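Local atomic coordinates of alpha-1,2-mannosyltransferase (Ktr4), putative (PDB entry 7BOP), a protein that is a putative fungal mannosyltransferase of the GT-A clan and binds guanosine-5'-diphosphate and a manganese ion. Residues A[73-78]-A[193-198]; A[103-108]-A[127-132]. One frame throughout, in Å; residues are numbered along the deposited sequence.

Contact 1 of 2, residues A[73-78]-A[193-198]; sequences SLVRNE and VEPKVQ. With MN (manganese (II) ion), chain G; GDP (guanosine-5'-diphosphate), chain H.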
# COMPACT_ATOMS: atom_id res chain seq x y z
N SER A 73 7.07 -0.03 -9.32
CA SER A 73 7.97 0.13 -8.18
C SER A 73 8.72 1.44 -8.27
O SER A 73 9.38 1.71 -9.27
CB SER A 73 8.93 -1.05 -8.09
OG SER A 73 9.73 -0.99 -6.91
N LEU A 74 8.57 2.27 -7.23
CA LEU A 74 9.45 3.42 -7.01
C LEU A 74 10.66 2.90 -6.28
O LEU A 74 10.54 2.35 -5.19
CB LEU A 74 8.76 4.50 -6.18
CG LEU A 74 9.56 5.80 -5.99
CD1 LEU A 74 9.60 6.63 -7.26
CD2 LEU A 74 8.99 6.61 -4.83
N VAL A 75 11.84 3.04 -6.89
CA VAL A 75 13.04 2.39 -6.38
C VAL A 75 14.30 3.12 -6.84
O VAL A 75 14.30 3.79 -7.89
CB VAL A 75 13.04 0.88 -6.77
CG1 VAL A 75 13.02 0.67 -8.29
CG2 VAL A 75 14.20 0.13 -6.15
N ARG A 76 15.34 3.02 -6.02
CA ARG A 76 16.65 3.63 -6.29
C ARG A 76 17.60 2.62 -6.94
O ARG A 76 17.46 1.41 -6.76
CB ARG A 76 17.27 4.16 -4.98
CG ARG A 76 16.56 5.38 -4.41
CD ARG A 76 16.94 5.68 -2.96
NE ARG A 76 16.15 4.86 -2.03
CZ ARG A 76 15.70 5.23 -0.83
NH1 ARG A 76 15.90 6.46 -0.34
NH2 ARG A 76 14.99 4.36 -0.10
N ASN A 77 18.58 3.13 -7.67
CA ASN A 77 19.65 2.30 -8.23
C ASN A 77 20.39 1.50 -7.16
O ASN A 77 20.71 0.34 -7.35
CB ASN A 77 20.65 3.17 -9.01
CG ASN A 77 20.06 3.69 -10.31
OD1 ASN A 77 19.66 2.91 -11.17
ND2 ASN A 77 20.01 5.02 -10.45
N GLU A 78 20.58 2.12 -6.00
CA GLU A 78 21.33 1.51 -4.90
C GLU A 78 20.58 0.34 -4.21
O GLU A 78 21.19 -0.44 -3.47
CB GLU A 78 21.70 2.58 -3.86
CG GLU A 78 22.69 3.63 -4.36
CD GLU A 78 22.12 4.66 -5.35
OE1 GLU A 78 20.87 4.79 -5.50
OE2 GLU A 78 22.94 5.34 -6.01
N VAL A 193 5.14 -2.63 -5.68
CA VAL A 193 6.14 -3.51 -5.13
C VAL A 193 7.30 -2.66 -4.59
O VAL A 193 7.68 -1.66 -5.22
CB VAL A 193 6.69 -4.46 -6.22
CG1 VAL A 193 7.69 -5.44 -5.64
CG2 VAL A 193 5.54 -5.18 -6.91
N GLU A 194 7.84 -3.06 -3.45
CA GLU A 194 9.04 -2.45 -2.89
C GLU A 194 10.19 -3.44 -2.86
O GLU A 194 9.95 -4.64 -2.76
CB GLU A 194 8.79 -1.99 -1.45
CG GLU A 194 7.91 -0.76 -1.34
CD GLU A 194 8.03 0.00 -0.02
OE1 GLU A 194 7.18 0.91 0.09
OE2 GLU A 194 8.92 -0.27 0.87
N PRO A 195 11.43 -2.94 -2.88
CA PRO A 195 12.57 -3.83 -2.68
C PRO A 195 12.61 -4.42 -1.26
O PRO A 195 12.05 -3.84 -0.34
CB PRO A 195 13.78 -2.92 -2.92
CG PRO A 195 13.29 -1.55 -2.65
CD PRO A 195 11.85 -1.53 -3.04
N LYS A 196 13.25 -5.58 -1.12
CA LYS A 196 13.48 -6.25 0.14
C LYS A 196 12.20 -6.82 0.77
O LYS A 196 12.13 -6.96 1.99
CB LYS A 196 14.20 -5.32 1.13
CG LYS A 196 15.10 -6.06 2.11
CD LYS A 196 15.84 -5.07 3.01
CE LYS A 196 16.44 -5.74 4.23
NZ LYS A 196 17.69 -6.49 3.90
N VAL A 197 11.20 -7.14 -0.04
CA VAL A 197 10.00 -7.81 0.46
C VAL A 197 10.01 -9.25 -0.01
O VAL A 197 10.66 -9.58 -1.01
CB VAL A 197 8.70 -7.09 0.04
CG1 VAL A 197 8.73 -5.64 0.47
CG2 VAL A 197 8.43 -7.22 -1.45
N GLN A 198 9.28 -10.10 0.70
CA GLN A 198 9.14 -11.50 0.31
C GLN A 198 7.71 -11.85 -0.05
O GLN A 198 6.75 -11.33 0.54
CB GLN A 198 9.61 -12.42 1.44
CG GLN A 198 10.96 -12.08 2.05
CD GLN A 198 11.39 -13.12 3.06
OE1 GLN A 198 11.83 -14.20 2.68
NE2 GLN A 198 11.24 -12.83 4.34
MN MN G . 10.19 -0.25 2.38
PB GDP H . 9.79 2.34 4.25
O1B GDP H . 10.92 2.09 5.21
O2B GDP H . 9.32 1.09 3.49
O3B GDP H . 8.65 3.19 4.77
O3A GDP H . 10.53 3.30 3.16
PA GDP H . 11.43 2.81 1.91
O1A GDP H . 12.83 3.36 2.03
O2A GDP H . 11.17 1.30 1.69
O5' GDP H . 10.69 3.70 0.79
C5' GDP H . 9.40 3.35 0.29
C4' GDP H . 9.47 3.07 -1.21
O4' GDP H . 9.87 4.26 -1.89
C3' GDP H . 10.51 2.03 -1.61
O3' GDP H . 10.03 1.37 -2.78
C2' GDP H . 11.77 2.83 -1.88
O2' GDP H . 12.63 2.18 -2.83
C1' GDP H . 11.20 4.13 -2.42
N9 GDP H . 11.91 5.40 -2.13
C8 GDP H . 12.02 6.07 -0.94
N7 GDP H . 12.71 7.22 -1.12
C5 GDP H . 13.04 7.30 -2.42
C6 GDP H . 13.77 8.26 -3.29
O6 GDP H . 14.25 9.29 -2.79
N1 GDP H . 13.89 7.98 -4.61
C2 GDP H . 13.35 6.86 -5.16
N2 GDP H . 13.49 6.61 -6.48
N3 GDP H . 12.68 5.94 -4.41
C4 GDP H . 12.50 6.11 -3.08
O HOH W 1 7.39 1.21 -4.68
O HOH W 2 11.72 -1.51 1.08
O HOH W 3 11.97 -0.44 3.90

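Contact 2 of 2, residues A[103-108]-A[127-132]; sequences IFFNDK and YYEQVP. With GDP (guanosine-5'-diphosphate), chain H.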
# COMPACT_ATOMS: atom_id res chain seq x y z
N ILE A 103 7.02 -1.78 -14.43
CA ILE A 103 7.35 -0.39 -14.67
C ILE A 103 8.04 0.17 -13.43
O ILE A 103 7.44 0.27 -12.35
CB ILE A 103 6.11 0.45 -15.05
CG1 ILE A 103 5.32 -0.24 -16.17
CG2 ILE A 103 6.51 1.84 -15.50
CD1 ILE A 103 4.04 0.46 -16.56
N PHE A 104 9.32 0.53 -13.60
CA PHE A 104 10.14 1.08 -12.53
C PHE A 104 10.18 2.60 -12.62
O PHE A 104 10.27 3.17 -13.72
CB PHE A 104 11.54 0.50 -12.59
CG PHE A 104 11.56 -1.00 -12.50
CD1 PHE A 104 11.34 -1.64 -11.29
CD2 PHE A 104 11.78 -1.78 -13.64
CE1 PHE A 104 11.34 -3.02 -11.20
CE2 PHE A 104 11.78 -3.17 -13.55
CZ PHE A 104 11.57 -3.79 -12.33
N PHE A 105 10.08 3.25 -11.46
CA PHE A 105 10.09 4.71 -11.34
C PHE A 105 11.22 5.17 -10.44
O PHE A 105 11.54 4.51 -9.45
CB PHE A 105 8.77 5.22 -10.78
CG PHE A 105 7.60 4.97 -11.69
CD1 PHE A 105 7.25 5.90 -12.66
CD2 PHE A 105 6.85 3.81 -11.57
CE1 PHE A 105 6.17 5.68 -13.49
CE2 PHE A 105 5.77 3.58 -12.41
CZ PHE A 105 5.42 4.52 -13.37
N ASN A 106 11.80 6.32 -10.77
CA ASN A 106 12.89 6.88 -10.00
C ASN A 106 12.98 8.38 -10.31
O ASN A 106 12.73 8.79 -11.45
CB ASN A 106 14.19 6.12 -10.33
CG ASN A 106 15.37 6.50 -9.43
OD1 ASN A 106 15.27 7.37 -8.57
ND2 ASN A 106 16.49 5.83 -9.64
N ASP A 107 13.24 9.19 -9.30
CA ASP A 107 13.45 10.63 -9.49
C ASP A 107 14.74 10.90 -10.30
O ASP A 107 14.82 11.90 -11.00
CB ASP A 107 13.49 11.38 -8.15
CG ASP A 107 14.57 10.86 -7.21
OD1 ASP A 107 14.57 9.66 -6.91
OD2 ASP A 107 15.40 11.67 -6.77
N LYS A 108 15.71 10.00 -10.19
CA LYS A 108 16.94 10.03 -10.98
C LYS A 108 16.92 8.96 -12.08
O LYS A 108 16.10 8.04 -12.03
CB LYS A 108 18.13 9.82 -10.05
CG LYS A 108 18.25 10.92 -9.01
CD LYS A 108 19.17 10.55 -7.88
CE LYS A 108 19.12 11.59 -6.78
NZ LYS A 108 19.88 11.12 -5.59
N TYR A 127 9.90 -1.57 -18.14
CA TYR A 127 9.99 -0.16 -18.51
C TYR A 127 10.65 0.63 -17.39
O TYR A 127 10.52 0.28 -16.20
CB TYR A 127 8.60 0.40 -18.82
CG TYR A 127 7.89 -0.37 -19.91
CD1 TYR A 127 8.03 0.01 -21.26
CD2 TYR A 127 7.11 -1.47 -19.61
CE1 TYR A 127 7.38 -0.70 -22.26
CE2 TYR A 127 6.47 -2.19 -20.61
CZ TYR A 127 6.61 -1.80 -21.93
OH TYR A 127 5.96 -2.53 -22.90
N TYR A 128 11.35 1.69 -17.79
CA TYR A 128 12.22 2.45 -16.89
C TYR A 128 11.87 3.91 -17.04
O TYR A 128 12.12 4.51 -18.08
CB TYR A 128 13.68 2.17 -17.23
CG TYR A 128 13.98 0.70 -17.17
CD1 TYR A 128 14.26 0.08 -15.95
CD2 TYR A 128 13.92 -0.10 -18.32
CE1 TYR A 128 14.50 -1.29 -15.88
CE2 TYR A 128 14.16 -1.47 -18.26
CZ TYR A 128 14.45 -2.06 -17.04
OH TYR A 128 14.69 -3.41 -16.98
N GLU A 129 11.23 4.47 -16.00
CA GLU A 129 10.65 5.81 -16.07
C GLU A 129 11.26 6.72 -15.03
O GLU A 129 11.64 6.28 -13.93
CB GLU A 129 9.14 5.75 -15.84
CG GLU A 129 8.38 4.89 -16.83
CD GLU A 129 8.36 5.46 -18.23
OE1 GLU A 129 8.49 6.69 -18.41
OE2 GLU A 129 8.17 4.67 -19.17
N GLN A 130 11.36 8.00 -15.38
CA GLN A 130 11.82 9.00 -14.45
C GLN A 130 10.62 9.80 -13.98
O GLN A 130 9.74 10.11 -14.77
CB GLN A 130 12.86 9.92 -15.08
CG GLN A 130 13.65 10.70 -14.05
CD GLN A 130 14.77 11.52 -14.66
OE1 GLN A 130 14.85 11.68 -15.87
NE2 GLN A 130 15.66 12.05 -13.81
N VAL A 131 10.61 10.14 -12.69
CA VAL A 131 9.56 10.99 -12.15
C VAL A 131 9.84 12.43 -12.59
O VAL A 131 10.94 12.91 -12.37
CB VAL A 131 9.52 10.92 -10.61
CG1 VAL A 131 8.48 11.90 -10.06
CG2 VAL A 131 9.22 9.49 -10.15
N PRO A 132 8.86 13.13 -13.19
CA PRO A 132 9.13 14.53 -13.57
C PRO A 132 9.39 15.43 -12.36
O PRO A 132 8.81 15.20 -11.29
CB PRO A 132 7.86 14.98 -14.31
CG PRO A 132 6.99 13.78 -14.45
CD PRO A 132 7.50 12.69 -13.56
PB GDP H . 9.79 2.34 4.25
O1B GDP H . 10.92 2.09 5.21
O2B GDP H . 9.32 1.09 3.49
O3B GDP H . 8.65 3.19 4.77
O3A GDP H . 10.53 3.30 3.16
PA GDP H . 11.43 2.81 1.91
O1A GDP H . 12.83 3.36 2.03
O2A GDP H . 11.17 1.30 1.69
O5' GDP H . 10.69 3.70 0.79
C5' GDP H . 9.40 3.35 0.29
C4' GDP H . 9.47 3.07 -1.21
O4' GDP H . 9.87 4.26 -1.89
C3' GDP H . 10.51 2.03 -1.61
O3' GDP H . 10.03 1.37 -2.78
C2' GDP H . 11.77 2.83 -1.88
O2' GDP H . 12.63 2.18 -2.83
C1' GDP H . 11.20 4.13 -2.42
N9 GDP H . 11.91 5.40 -2.13
C8 GDP H . 12.02 6.07 -0.94
N7 GDP H . 12.71 7.22 -1.12
C5 GDP H . 13.04 7.30 -2.42
C6 GDP H . 13.77 8.26 -3.29
O6 GDP H . 14.25 9.29 -2.79
N1 GDP H . 13.89 7.98 -4.61
C2 GDP H . 13.35 6.86 -5.16
N2 GDP H . 13.49 6.61 -6.48
N3 GDP H . 12.68 5.94 -4.41
C4 GDP H . 12.50 6.11 -3.08
O HOH W 4 13.03 14.00 -11.05
O HOH W 5 14.42 7.08 -14.06

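Contact 1 of 2, residues A[73-78]-A[193-198]
Ser73 and Val193 meet where two neighbouring parallel strands run out into the nucleotide and metal site of a GT-A fold. Ser73 swings OG away from its own N (chi1 -174°), which brings it to Val193 O, 2.7 Å off, where it donates from above the carbonyl plane. That oxygen also takes a hydrogen bond from a water, which in turn accepts from Leu74 N at 3.0 Å, so Val193 O serves both residues. Leu74 then turns to the nucleotide: its O accepts from GDP O3' at 2.7 Å, while its CG packs 3.5 Å from GDP N3. Beyond it, Val75 CG2 lies 4.0 Å from Pro195 CG, the two side chains passing alongside in antiparallel sense. Arg76, bent at chi3, lays one guanidinium face over GDP N7; its NH2, salt-bridged to Glu79, makes a weak in-plane bond to GDP O1A. Glu194, whose CB points away from segment 73-78, runs extended beyond CG to the diphosphate. OE1 is held by a salt bridge to Arg192, probably fixing the carboxylate's rotation. OE2 binds the manganese ion at 2.0 Å, alongside GDP O2A and O2B, two waters and His343.

Contact 2 of 2, residues A[103-108]-A[127-132]
From Ile103 with Tyr127 to Asn106 with Gln130, the two strands pair in parallel, their axes 4.8 Å apart and 24° off alignment. The usual alternating ladder joins them: Phe104 bonds through N to Tyr127 O and through O to Glu129 N, and, two residues further along, Val131 N donates to Asn106 O. The bond from Asn106 N to Glu129 O is weak.

On one face of the sheet, Phe104 and Tyr128 run alongside each other in the same direction. The rings are nearly parallel (21°) but so displaced, with centroids 5.7 Å apart, that there is little stacking; they touch at Phe104 CD2 and Tyr128 CE1, 3.6 Å apart. Helix 112-119 packs on this face, and Thr118 takes up the Tyr128 hydroxyl. On the other face, Phe105 CD1 rests 3.7 Å from Glu129 CB. Glu129 bends at chi2, and its OE2 bonds to a glycerol probably left from crystallisation.

At the C-terminal ends of the strands side-chain polar contacts join the backbone ladder. Gln130, extended beyond CG, donates through NE2 to Asp107 O at 2.9 Å, the acceptor close to the Gln130 amide plane and NE2 above the Asp107 carbonyl plane; a water bridges the same oxygen to Val131 O. Asn106 OD1 closes an Asx turn with Lys108 N and accepts from GDP N2 at 2.8 Å. Next to it, Asp107 OD1 receives GDP N1 at 2.9 Å and also N2. The strands belong to a beta-alpha-beta unit with helix 112-119, and the C-terminal end of strand 102-106 holds the guanine edge, as expected of a nucleotide-binding Rossmann-like sheet.

In the fold
The two contacts illustrate how the parallel part of a mixed sheet can hold much of a nucleotide. Their centres are 12 Å apart, and strands 69-74 and 102-106 join them as neighbours: Ser73 O lies 2.8 Å from Phe105 N and Val75 N 3.0 Å from Phe105 O, both probable hydrogen bonds. Along the chain, contact 2 falls between the two segments of contact 1. Both meet the base at GDP N2; contact 1 alone of the two goes on to the ribose, diphosphate and manganese. The nearest atom of the Phe104 side chain is about 14 Å from the manganese ion. Glu79 and Tyr167, from outside both contacts, add further hydrogen bonds to GDP.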